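PDB 2OV9: hypothetical protein from Rhodococcus sp., which probably hydrolyses medium- and long-chain acyl-coenzyme A thioesters to free fatty acids and coenzyme A, as a member of the THEM4/THEM5 hotdog thioesterase family. Local coordinates for residues B[29-34]-B[93-98]; B[36-41]-B[119-124]; B[107-112]-B[175-180]; B[185-190]-B[204-209]. All blocks are in the same frame, centred on the assembly; numbering follows the deposited sequence. Where two conformers were deposited one is given.

Contact 1: residues B[29-34]-B[93-98]; sequences RATDAA and GPENAL
Thr31 meets the loop at residues 93-98 with both branches of its side chain. The methyl presses against the backbone, Thr31 CG2 lying 3.3 Å from Pro94 O. The same methyl reaches the side chain of Ala97, with Thr31 CG2 3.9 Å from Ala97 CB. The hydroxyl branch lies over the next residue of the turn, Thr31 OG1 being 3.5 Å from Glu95 CA. The first torsion sets this division: CG2 is anti to the backbone N (chi1 -56° for OG1), while OG1 turns back to bond Val27 O in its own helix. A valine in place of Thr31 would probably leave Val27 O without its side-chain partner. One helical turn on, Ala34 adds a methyl-to-methyl contact, its CB 4.1 Å from Ala97 CB. Between the two segments the contact is van der Waals in kind.

The loop has its own bracing. Gly93 to Asn96 form a type I beta turn, closed by Asn96 N to Gly93 O at 3.0 Å. Asn96 then makes an Asx turn, its OD1 taking the N-H of Leu98 at 3.0 Å. Arg35 of the helix bonds the carbonyl oxygens of Pro94 and Asn96, which ties the turn to the helix beside the threonine. Glu95 points its carboxylate elsewhere, to Arg87 and to Arg46 of the second subunit.

The contact lies between helix 26-43, in the N-terminal helical region, and the loop that leads from helix 51-67 to strand 105-106. The second subunit packs close by, with its Leu41 on Ala34 and its Leu42 on Asn96.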
loop_
_atom_site.group_PDB
_atom_site.type_symbol
_atom_site.label_atom_id
_atom_site.label_comp_id
_atom_site.label_asym_id
_atom_site.label_seq_id
_atom_site.Cartn_x
_atom_site.Cartn_y
_atom_site.Cartn_z
ATOM N N ARG B 29 1.988 17.146 11.430
ATOM C CA ARG B 29 1.675 16.691 12.781
ATOM C C ARG B 29 0.304 16.009 12.799
ATOM O O ARG B 29 0.104 15.000 13.488
ATOM C CB ARG B 29 1.752 17.854 13.785
ATOM C CG ARG B 29 3.190 18.270 14.139
ATOM C CD ARG B 29 3.231 19.489 15.068
ATOM N NE ARG B 29 4.524 20.176 15.023
ATOM C CZ ARG B 29 4.864 21.201 15.810
ATOM N NH1 ARG B 29 4.015 21.666 16.719
ATOM N NH2 ARG B 29 6.062 21.759 15.695
ATOM N N ALA B 30 -0.631 16.541 12.021
ATOM C CA ALA B 30 -1.970 15.981 11.932
ATOM C C ALA B 30 -1.934 14.627 11.225
ATOM O O ALA B 30 -2.622 13.693 11.651
ATOM C CB ALA B 30 -2.893 16.938 11.173
ATOM N N THR B 31 -1.137 14.532 10.160
ATOM C CA THR B 31 -0.984 13.274 9.423
ATOM C C THR B 31 -0.339 12.210 10.329
ATOM O O THR B 31 -0.772 11.049 10.335
ATOM C CB THR B 31 -0.200 13.453 8.113
ATOM O OG1 THR B 31 -0.847 14.450 7.306
ATOM C CG2 THR B 31 -0.159 12.154 7.339
ATOM N N ASP B 32 0.673 12.599 11.087
ATOM C CA ASP B 32 1.230 11.672 12.086
ATOM C C ASP B 32 0.184 11.175 13.078
ATOM O O ASP B 32 0.215 10.003 13.476
ATOM C CB ASP B 32 2.394 12.284 12.845
ATOM C CG ASP B 32 3.697 12.142 12.099
ATOM O OD1 ASP B 32 3.861 11.167 11.306
ATOM O OD2 ASP B 32 4.564 13.021 12.303
ATOM N N ALA B 33 -0.728 12.056 13.486
ATOM C CA ALA B 33 -1.780 11.693 14.431
ATOM C C ALA B 33 -2.775 10.729 13.777
ATOM O O ALA B 33 -3.199 9.754 14.406
ATOM C CB ALA B 33 -2.486 12.934 14.919
ATOM N N ALA B 34 -3.144 10.996 12.520
ATOM C CA ALA B 34 -3.919 10.043 11.729
ATOM C C ALA B 34 -3.271 8.672 11.613
ATOM O O ALA B 34 -3.954 7.649 11.768
ATOM C CB ALA B 34 -4.232 10.600 10.326
ATOM N N GLY B 93 5.009 9.952 1.202
ATOM C CA GLY B 93 4.290 11.224 1.331
ATOM C C GLY B 93 4.062 11.647 2.773
ATOM O O GLY B 93 3.375 10.954 3.503
ATOM N N PRO B 94 4.632 12.795 3.189
ATOM C CA PRO B 94 4.459 13.229 4.588
ATOM C C PRO B 94 3.015 13.520 4.953
ATOM O O PRO B 94 2.640 13.342 6.104
ATOM C CB PRO B 94 5.287 14.510 4.677
ATOM C CG PRO B 94 6.225 14.458 3.516
ATOM C CD PRO B 94 5.491 13.724 2.428
ATOM N N GLU B 95 2.208 13.953 3.985
ATOM C CA GLU B 95 0.812 14.230 4.247
ATOM C C GLU B 95 -0.094 13.068 3.847
ATOM O O GLU B 95 -1.332 13.203 3.831
ATOM C CB GLU B 95 0.368 15.539 3.571
ATOM C CG GLU B 95 0.869 16.794 4.274
ATOM C CD GLU B 95 2.084 17.443 3.607
ATOM O OE1 GLU B 95 1.910 18.176 2.607
ATOM O OE2 GLU B 95 3.212 17.289 4.117
ATOM N N ASN B 96 0.527 11.922 3.550
ATOM C CA ASN B 96 -0.212 10.747 3.120
ATOM C C ASN B 96 -0.166 9.695 4.219
ATOM O O ASN B 96 0.845 9.050 4.413
ATOM C CB ASN B 96 0.329 10.231 1.781
ATOM C CG ASN B 96 -0.531 9.142 1.196
ATOM O OD1 ASN B 96 -1.213 8.408 1.932
ATOM N ND2 ASN B 96 -0.514 9.024 -0.128
ATOM N N ALA B 97 -1.263 9.554 4.970
ATOM C CA ALA B 97 -1.243 8.691 6.142
ATOM C C ALA B 97 -1.101 7.205 5.812
ATOM O O ALA B 97 -0.812 6.408 6.709
ATOM C CB ALA B 97 -2.452 8.949 7.070
ATOM N N LEU B 98 -1.249 6.850 4.533
ATOM C CA LEU B 98 -0.935 5.487 4.056
ATOM C C LEU B 98 0.548 5.200 4.047
ATOM O O LEU B 98 0.940 4.031 4.115
ATOM C CB LEU B 98 -1.425 5.269 2.609
ATOM C CG LEU B 98 -2.862 4.748 2.456
ATOM C CD1 LEU B 98 -3.816 5.657 3.098
ATOM C CD2 LEU B 98 -3.208 4.592 0.967
#

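Contact 2: residues B[36-41]-B[119-124]; sequences RVVDAL and TIPYQG
Asp39 reaches from helix 26-43 to Thr119, Ile120 and Pro121, at the start of a short 3-10 segment. From CB the chain runs to CG, which stands anti to the backbone N (chi1 -165°). That torsion brings OD1 to the loop. Asp39 OD1 sits 3.5 Å from Thr119 CB and 3.6 Å from Pro121 CD, with Ile120 CG1 farther off, so its direct neighbours are carbon atoms. Its polar links to the loop go through two waters. One water donates to Asp39 OD1 at 2.7 Å and accepts from the backbone N of Ile120 at 2.9 Å. The other also donates to Asp39 OD1, at 2.9 Å, and is hydrogen-bonded to Thr119 OG1 at 2.7 Å. The second oxygen, OD2, forms a salt bridge with Arg43, one turn further along the helix.

Beside this polar patch lies a small apolar one. Val38 CG1 meets the ring of Pro121 at CG, 3.9 Å away, and the two side chains cross obliquely. Pro121 also touches Leu42 of the same helix, and its carbonyl oxygen accepts a bond from Asn96 of the second subunit.

The carboxylate thus splits its work, one oxygen to water and the other to arginine. The two waters and Arg43 would probably help to keep it ionised. Residues 36-41 and 119-124 are joined by water-mediated bonds and proline packing, with no direct polar bond between them.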
loop_
_atom_site.group_PDB
_atom_site.type_symbol
_atom_site.label_atom_id
_atom_site.label_comp_id
_atom_site.label_asym_id
_atom_site.label_seq_id
_atom_site.Cartn_x
_atom_site.Cartn_y
_atom_site.Cartn_z
ATOM N N ARG B 36 -1.376 7.350 13.682
ATOM C CA ARG B 36 -1.447 6.771 15.023
ATOM C C ARG B 36 -2.853 6.187 15.278
ATOM O O ARG B 36 -2.996 5.130 15.903
ATOM C CB ARG B 36 -1.088 7.850 16.050
ATOM C CG ARG B 36 -1.039 7.374 17.454
ATOM C CD ARG B 36 -0.954 8.539 18.423
ATOM N NE ARG B 36 -1.126 8.067 19.791
ATOM C CZ ARG B 36 -1.152 8.864 20.853
ATOM N NH1 ARG B 36 -1.017 10.192 20.709
ATOM N NH2 ARG B 36 -1.308 8.332 22.066
ATOM N N VAL B 37 -3.869 6.892 14.804
ATOM C CA VAL B 37 -5.260 6.431 14.847
ATOM C C VAL B 37 -5.450 5.129 14.026
ATOM O O VAL B 37 -6.074 4.170 14.518
ATOM C CB VAL B 37 -6.243 7.522 14.317
ATOM C CG1 VAL B 37 -7.638 6.934 14.067
ATOM C CG2 VAL B 37 -6.311 8.729 15.257
ATOM N N VAL B 38 -4.952 5.127 12.785
ATOM C CA VAL B 38 -4.967 3.940 11.909
ATOM C C VAL B 38 -4.350 2.728 12.602
ATOM O O VAL B 38 -4.956 1.662 12.630
ATOM C CB VAL B 38 -4.269 4.202 10.559
ATOM C CG1 VAL B 38 -4.080 2.884 9.759
ATOM C CG2 VAL B 38 -5.052 5.263 9.740
ATOM N N ASP B 39 -3.159 2.883 13.173
ATOM C CA ASP B 39 -2.552 1.800 13.954
ATOM C C ASP B 39 -3.462 1.325 15.111
ATOM O O ASP B 39 -3.697 0.116 15.270
ATOM C CB ASP B 39 -1.202 2.259 14.518
ATOM C CG ASP B 39 -0.361 1.111 15.010
ATOM O OD1 ASP B 39 0.401 0.538 14.227
ATOM O OD2 ASP B 39 -0.474 0.750 16.198
ATOM N N ALA B 40 -3.961 2.276 15.910
ATOM C CA ALA B 40 -4.714 1.970 17.136
ATOM C C ALA B 40 -6.031 1.231 16.875
ATOM O O ALA B 40 -6.417 0.362 17.653
ATOM C CB ALA B 40 -4.977 3.253 17.945
ATOM N N LEU B 41 -6.694 1.593 15.778
ATOM C CA LEU B 41 -7.955 0.959 15.354
ATOM C C LEU B 41 -7.793 -0.529 15.134
ATOM O O LEU B 41 -8.705 -1.301 15.400
ATOM C CB LEU B 41 -8.488 1.618 14.062
ATOM C CG LEU B 41 -9.290 2.929 14.156
ATOM C CD1 LEU B 41 -9.493 3.588 12.757
ATOM C CD2 LEU B 41 -10.639 2.688 14.800
ATOM N N THR B 119 4.639 -1.423 10.734
ATOM C CA THR B 119 3.646 -1.603 11.791
ATOM C C THR B 119 2.427 -2.389 11.315
ATOM O O THR B 119 2.311 -2.720 10.115
ATOM C CB THR B 119 3.152 -0.237 12.230
ATOM O OG1 THR B 119 2.813 0.514 11.056
ATOM C CG2 THR B 119 4.244 0.517 13.005
ATOM N N ILE B 120 1.496 -2.665 12.229
ATOM C CA ILE B 120 0.452 -3.654 11.913
ATOM C C ILE B 120 -0.484 -3.357 10.745
ATOM O O ILE B 120 -1.052 -4.272 10.213
ATOM C CB ILE B 120 -0.412 -4.159 13.105
ATOM C CG1 ILE B 120 -1.110 -3.024 13.852
ATOM C CG2 ILE B 120 0.370 -5.132 14.010
ATOM C CD1 ILE B 120 -2.283 -3.569 14.699
ATOM N N PRO B 121 -0.688 -2.086 10.369
ATOM C CA PRO B 121 -1.514 -1.893 9.154
ATOM C C PRO B 121 -0.940 -2.530 7.903
ATOM O O PRO B 121 -1.699 -2.809 6.952
ATOM C CB PRO B 121 -1.529 -0.362 8.998
ATOM C CG PRO B 121 -1.428 0.131 10.376
ATOM C CD PRO B 121 -0.368 -0.782 10.977
ATOM N N TYR B 122 0.383 -2.718 7.894
ATOM C CA TYR B 122 1.147 -3.296 6.755
ATOM C C TYR B 122 1.254 -4.840 6.775
ATOM O O TYR B 122 1.932 -5.454 5.916
ATOM C CB TYR B 122 2.549 -2.630 6.690
ATOM C CG TYR B 122 2.438 -1.117 6.583
ATOM C CD1 TYR B 122 2.118 -0.506 5.373
ATOM C CD2 TYR B 122 2.544 -0.311 7.716
ATOM C CE1 TYR B 122 1.990 0.895 5.270
ATOM C CE2 TYR B 122 2.384 1.080 7.639
ATOM C CZ TYR B 122 2.109 1.665 6.420
ATOM O OH TYR B 122 1.978 3.022 6.346
ATOM N N GLN B 123 0.542 -5.444 7.725
ATOM C CA GLN B 123 0.612 -6.893 8.021
ATOM C C GLN B 123 -0.090 -7.757 6.977
ATOM O O GLN B 123 -1.193 -7.431 6.533
ATOM C CB GLN B 123 -0.010 -7.165 9.380
ATOM C CG GLN B 123 0.062 -8.628 9.920
ATOM C CD GLN B 123 -0.237 -8.676 11.423
ATOM O OE1 GLN B 123 -1.187 -8.057 11.897
ATOM N NE2 GLN B 123 0.573 -9.398 12.170
ATOM N N GLY B 124 0.578 -8.851 6.592
ATOM C CA GLY B 124 -0.034 -9.940 5.788
ATOM C C GLY B 124 -0.003 -11.202 6.644
ATOM O O GLY B 124 -0.880 -11.400 7.468
HETATM O O HOH W 1 1.847 -1.674 14.948
HETATM O O HOH W 2 1.237 2.380 12.091
#

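Contact 3: residues B[107-112]-B[175-180]; sequences LSDGSV and TGKLMS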
loop_
_atom_site.group_PDB
_atom_site.type_symbol
_atom_site.label_atom_id
_atom_site.label_comp_id
_atom_site.label_asym_id
_atom_site.label_seq_id
_atom_site.Cartn_x
_atom_site.Cartn_y
_atom_site.Cartn_z
ATOM N N LEU B 107 22.933 7.810 -2.647
ATOM C CA LEU B 107 24.338 7.567 -2.350
ATOM C C LEU B 107 25.219 7.777 -3.597
ATOM O O LEU B 107 24.714 7.797 -4.735
ATOM C CB LEU B 107 24.533 6.166 -1.755
ATOM C CG LEU B 107 23.611 5.688 -0.633
ATOM C CD1 LEU B 107 23.987 4.237 -0.255
ATOM C CD2 LEU B 107 23.700 6.619 0.604
ATOM N N SER B 108 26.527 7.927 -3.371
ATOM C CA SER B 108 27.492 8.298 -4.427
ATOM C C SER B 108 27.554 7.308 -5.588
ATOM O O SER B 108 27.824 7.695 -6.725
ATOM C CB SER B 108 28.904 8.502 -3.838
ATOM O OG SER B 108 29.241 7.436 -2.946
ATOM N N ASP B 109 27.283 6.040 -5.306
ATOM C CA ASP B 109 27.397 4.991 -6.316
ATOM C C ASP B 109 26.159 4.852 -7.216
ATOM O O ASP B 109 26.116 3.987 -8.094
ATOM C CB ASP B 109 27.718 3.657 -5.640
ATOM C CG ASP B 109 26.580 3.141 -4.758
ATOM O OD1 ASP B 109 25.514 3.787 -4.621
ATOM O OD2 ASP B 109 26.744 2.050 -4.197
ATOM N N GLY B 110 25.161 5.702 -6.995
ATOM C CA GLY B 110 23.911 5.654 -7.761
ATOM C C GLY B 110 22.780 4.972 -7.010
ATOM O O GLY B 110 21.621 5.068 -7.403
ATOM N N SER B 111 23.096 4.255 -5.936
ATOM C CA SER B 111 22.026 3.598 -5.193
ATOM C C SER B 111 21.246 4.628 -4.357
ATOM O O SER B 111 21.732 5.749 -4.094
ATOM C CB SER B 111 22.553 2.431 -4.343
ATOM O OG SER B 111 23.423 2.858 -3.308
ATOM N N VAL B 112 20.040 4.232 -3.969
ATOM C CA VAL B 112 19.152 4.970 -3.085
ATOM C C VAL B 112 18.906 4.022 -1.908
ATOM O O VAL B 112 18.821 2.807 -2.101
ATOM C CB VAL B 112 17.844 5.305 -3.868
ATOM C CG1 VAL B 112 16.630 5.441 -2.986
ATOM C CG2 VAL B 112 18.064 6.555 -4.753
ATOM N N THR B 175 16.747 -0.692 -0.652
ATOM C CA THR B 175 17.776 -0.181 -1.550
ATOM C C THR B 175 17.312 -0.372 -3.002
ATOM O O THR B 175 16.629 -1.347 -3.306
ATOM C CB THR B 175 19.098 -0.945 -1.347
ATOM O OG1 THR B 175 19.471 -0.903 0.045
ATOM C CG2 THR B 175 20.197 -0.318 -2.167
ATOM N N GLY B 176 17.691 0.549 -3.880
ATOM C CA GLY B 176 17.392 0.463 -5.318
ATOM C C GLY B 176 18.552 1.075 -6.091
ATOM O O GLY B 176 19.248 1.949 -5.575
ATOM N N LYS B 177 18.760 0.614 -7.315
ATOM C CA LYS B 177 19.794 1.171 -8.189
ATOM C C LYS B 177 19.445 0.918 -9.647
ATOM O O LYS B 177 19.043 -0.176 -10.016
ATOM C CB LYS B 177 21.166 0.597 -7.864
ATOM C CG LYS B 177 22.306 1.214 -8.669
ATOM C CD LYS B 177 23.663 0.746 -8.166
ATOM C CE LYS B 177 24.737 1.236 -9.097
ATOM N NZ LYS B 177 26.081 0.896 -8.580
ATOM N N LEU B 178 19.583 1.963 -10.456
ATOM C CA LEU B 178 19.406 1.846 -11.875
ATOM C C LEU B 178 20.586 1.002 -12.331
ATOM O O LEU B 178 21.737 1.278 -11.949
ATOM C CB LEU B 178 19.446 3.226 -12.541
ATOM C CG LEU B 178 19.244 3.316 -14.050
ATOM C CD1 LEU B 178 18.660 4.689 -14.405
ATOM C CD2 LEU B 178 20.543 3.079 -14.812
HETATM N N MSE B 179 20.294 -0.025 -13.119
HETATM C CA MSE B 179 21.309 -0.996 -13.484
HETATM C C MSE B 179 21.812 -0.802 -14.904
HETATM O O MSE B 179 23.013 -0.895 -15.145
HETATM C CB MSE B 179 20.792 -2.416 -13.274
HETATM C CG MSE B 179 20.330 -2.670 -11.859
HETATM SE SE MSE B 179 21.800 -2.544 -10.572
HETATM C CE MSE B 179 22.764 -4.167 -11.116
ATOM N N SER B 180 20.900 -0.545 -15.837
ATOM C CA SER B 180 21.272 -0.333 -17.232
ATOM C C SER B 180 20.247 0.517 -17.980
ATOM O O SER B 180 19.084 0.613 -17.565
ATOM C CB SER B 180 21.427 -1.674 -17.944
ATOM O OG SER B 180 20.178 -2.342 -17.989
HETATM O O HOH W 3 20.232 4.762 -9.648
#
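The end of the 107-112 loop joins strand 171-182 as an antiparallel pair, Val112 with Gly176 in a hydrogen-bonded position. Val112 N bonds Gly176 O at 2.9 Å. The return bond runs from Gly176 N to Val112 O at 3.1 Å. Further along, a water bridges the backbones, donating to Gly110 O and accepting from Leu178 N.

Lys177 lies along the loop in a fully extended chain, with CG anti to the backbone N (chi1 -176°). Its CG passes Gly110, and Lys177 CE comes within 3.2 Å of Asp109 O. Lys177 NZ makes a weak bond to the same Asp109 O at 3.1 Å. The carboxylate of Asp109 is near but not in salt-bridge range, OD2 being 4.6 Å from Lys177 NZ.

Asp109 OD1 instead grips the loop itself. Ser111 OG donates to Asp109 OD1 at 2.6 Å, on the oxygen's syn lone pair. Ser111 N donates to Asp109 OD1 at 2.8 Å, from above the carboxylate plane, which makes an Asx turn. Leu107 to Gly110 form a type I turn, and Gly110 has positive phi (101°), at which a side chain would jam against the preceding carbonyl. At the Val112 end, the CG2 methyl of Thr175 rests near Val112 O.

The loop links strand 105-106 to strand 112-117. In the antiparallel sheet, strand 171-182 lies between strand 112-117 and strand 185-194. The Val112 side chain packs on helix 131-148, at Val144 and Trp148.

Contact 4: residues B[185-190]-B[204-209]; sequences KITTAG and EGLFVD
Lys185 opens the ladder opposite Val208, in a non-hydrogen-bonded pair. Its CA-H contacts Phe207 O. Ile186 follows, paired with Phe207 by two bonds. Ile186 N reaches Phe207 O at 2.8 Å. Phe207 N reaches Ile186 O at 2.7 Å. Their side chains share a face of the sheet, with Ile186 CB 3.9 Å from Phe207 CB. Ile186 O also lies at the edge of the Phe207 ring, while the CD1 end of Ile186 runs on to the backbone of Asp209.

Thr187 turns to the opposite face, beside Leu206. The two side chains point the same way, and Thr187 OG1 is 3.3 Å from Leu206 CD2. These strands, 185-194 and 199-208, form a beta hairpin of the hotdog fold, in which an antiparallel sheet wraps a long helix, here 131-148.

Thr188 comes back to the helix side. Thr188 N bonds Gly205 O at 2.9 Å, and Gly205 N bonds Thr188 O at 2.8 Å. Phe207 CG lies anti to the carbonyl carbon (chi1 -62°), which carries the ring back beside Thr188. The two side chains cross at about a right angle, with Thr188 CB 3.7 Å from Phe207 CE2. Thr188 OG1, 3.5 Å from Phe207 CD2, is hydrogen-bonded to Asn146 of the helix. Gly205 gives the ring its room, since a side chain there would clash with CE2. An alanine in place of Phe207 would probably open a gap beside Thr188, and leave Leu142 and Asn146 without the ring that packs on them. Ala189 faces Glu204 in the next non-hydrogen-bonded pair.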
loop_
_atom_site.group_PDB
_atom_site.type_symbol
_atom_site.label_atom_id
_atom_site.label_comp_id
_atom_site.label_asym_id
_atom_site.label_seq_id
_atom_site.Cartn_x
_atom_site.Cartn_y
_atom_site.Cartn_z
ATOM N N LYS B 185 14.710 2.217 -22.710
ATOM C CA LYS B 185 14.549 1.112 -21.779
ATOM C C LYS B 185 15.498 1.186 -20.580
ATOM O O LYS B 185 16.725 1.193 -20.732
ATOM C CB LYS B 185 14.688 -0.224 -22.513
ATOM C CG LYS B 185 13.771 -0.317 -23.737
ATOM C CD LYS B 185 13.435 -1.757 -24.110
ATOM C CE LYS B 185 11.979 -1.863 -24.585
ATOM N NZ LYS B 185 11.719 -3.030 -25.484
ATOM N N ILE B 186 14.911 1.218 -19.391
ATOM C CA ILE B 186 15.674 1.288 -18.156
ATOM C C ILE B 186 15.454 0.021 -17.352
ATOM O O ILE B 186 14.322 -0.436 -17.220
ATOM C CB ILE B 186 15.253 2.504 -17.321
ATOM C CG1 ILE B 186 15.529 3.789 -18.108
ATOM C CG2 ILE B 186 15.980 2.499 -15.955
ATOM C CD1 ILE B 186 14.420 4.813 -18.024
ATOM N N THR B 187 16.545 -0.544 -16.834
ATOM C CA THR B 187 16.473 -1.657 -15.891
ATOM C C THR B 187 16.964 -1.212 -14.531
ATOM O O THR B 187 18.069 -0.650 -14.408
ATOM C CB THR B 187 17.323 -2.858 -16.340
ATOM O OG1 THR B 187 16.771 -3.403 -17.540
ATOM C CG2 THR B 187 17.312 -3.949 -15.282
ATOM N N THR B 188 16.158 -1.518 -13.513
ATOM C CA THR B 188 16.418 -1.105 -12.154
ATOM C C THR B 188 16.225 -2.284 -11.205
ATOM O O THR B 188 15.308 -3.088 -11.398
ATOM C CB THR B 188 15.465 0.033 -11.786
ATOM O OG1 THR B 188 15.359 0.932 -12.898
ATOM C CG2 THR B 188 15.956 0.820 -10.553
ATOM N N ALA B 189 17.074 -2.379 -10.177
ATOM C CA ALA B 189 16.999 -3.479 -9.212
ATOM C C ALA B 189 17.024 -2.967 -7.763
ATOM O O ALA B 189 17.547 -1.885 -7.475
ATOM C CB ALA B 189 18.142 -4.485 -9.433
ATOM N N GLY B 190 16.479 -3.758 -6.849
ATOM C CA GLY B 190 16.446 -3.353 -5.443
ATOM C C GLY B 190 16.146 -4.552 -4.584
ATOM O O GLY B 190 15.870 -5.648 -5.094
ATOM N N GLU B 204 13.388 -6.821 -9.740
ATOM C CA GLU B 204 13.902 -6.288 -11.005
ATOM C C GLU B 204 12.745 -5.579 -11.715
ATOM O O GLU B 204 11.707 -6.221 -11.980
ATOM C CB GLU B 204 14.393 -7.421 -11.917
ATOM C CG GLU B 204 15.749 -8.040 -11.575
ATOM C CD GLU B 204 16.134 -9.215 -12.487
ATOM O OE1 GLU B 204 15.604 -9.325 -13.624
ATOM O OE2 GLU B 204 16.978 -10.039 -12.062
ATOM N N GLY B 205 12.914 -4.297 -12.040
ATOM C CA GLY B 205 11.895 -3.554 -12.806
ATOM C C GLY B 205 12.419 -3.059 -14.139
ATOM O O GLY B 205 13.609 -2.751 -14.290
ATOM N N LEU B 206 11.514 -2.998 -15.106
ATOM C CA LEU B 206 11.806 -2.498 -16.432
ATOM C C LEU B 206 10.983 -1.246 -16.622
ATOM O O LEU B 206 9.794 -1.207 -16.272
ATOM C CB LEU B 206 11.458 -3.541 -17.498
ATOM C CG LEU B 206 12.180 -4.895 -17.416
ATOM C CD1 LEU B 206 11.601 -5.887 -18.430
ATOM C CD2 LEU B 206 13.702 -4.742 -17.618
ATOM N N PHE B 207 11.624 -0.215 -17.163
ATOM C CA PHE B 207 10.992 1.085 -17.308
ATOM C C PHE B 207 11.200 1.587 -18.732
ATOM O O PHE B 207 12.065 1.088 -19.457
ATOM C CB PHE B 207 11.556 2.075 -16.282
ATOM C CG PHE B 207 11.303 1.684 -14.847
ATOM C CD1 PHE B 207 10.234 2.232 -14.144
ATOM C CD2 PHE B 207 12.130 0.776 -14.199
ATOM C CE1 PHE B 207 9.987 1.876 -12.820
ATOM C CE2 PHE B 207 11.897 0.401 -12.858
ATOM C CZ PHE B 207 10.836 0.954 -12.167
ATOM N N VAL B 208 10.395 2.565 -19.133
ATOM C CA VAL B 208 10.483 3.125 -20.480
ATOM C C VAL B 208 10.486 4.655 -20.425
ATOM O O VAL B 208 9.480 5.257 -20.042
ATOM C CB VAL B 208 9.320 2.633 -21.379
ATOM C CG1 VAL B 208 9.567 2.982 -22.863
ATOM C CG2 VAL B 208 9.104 1.130 -21.214
ATOM N N ASP B 209 11.640 5.247 -20.756
ATOM C CA ASP B 209 11.815 6.674 -21.155
ATOM C C ASP B 209 13.114 7.317 -20.654
ATOM O O ASP B 209 13.382 8.496 -20.919
ATOM C CB ASP B 209 10.608 7.558 -20.813
ATOM C CG ASP B 209 9.585 7.578 -21.912
ATOM O OD1 ASP B 209 9.934 7.152 -23.039
ATOM O OD2 ASP B 209 8.437 8.015 -21.661
#

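How the contacts relate
Contacts 1 and 2 both use helix 26-43 and both touch the second subunit. Tyr122 OH of contact 2 lies 2.7 Å from Leu98 O of contact 1, a probable hydrogen bond. Contact 1 is buried and joins by methyl packing, whereas contact 2 is partly buried and lets water in. Contacts 3 and 4 lie across the chain's centre from them, about 28 to 31 Å away between centres. They are partly buried and share one sheet, where strands 171-182 and 185-194 are neighbours. Backbone bonds dominate both, but contact 3 is a loop joining a strand and contact 4 a regular ladder with one face against helix 131-148.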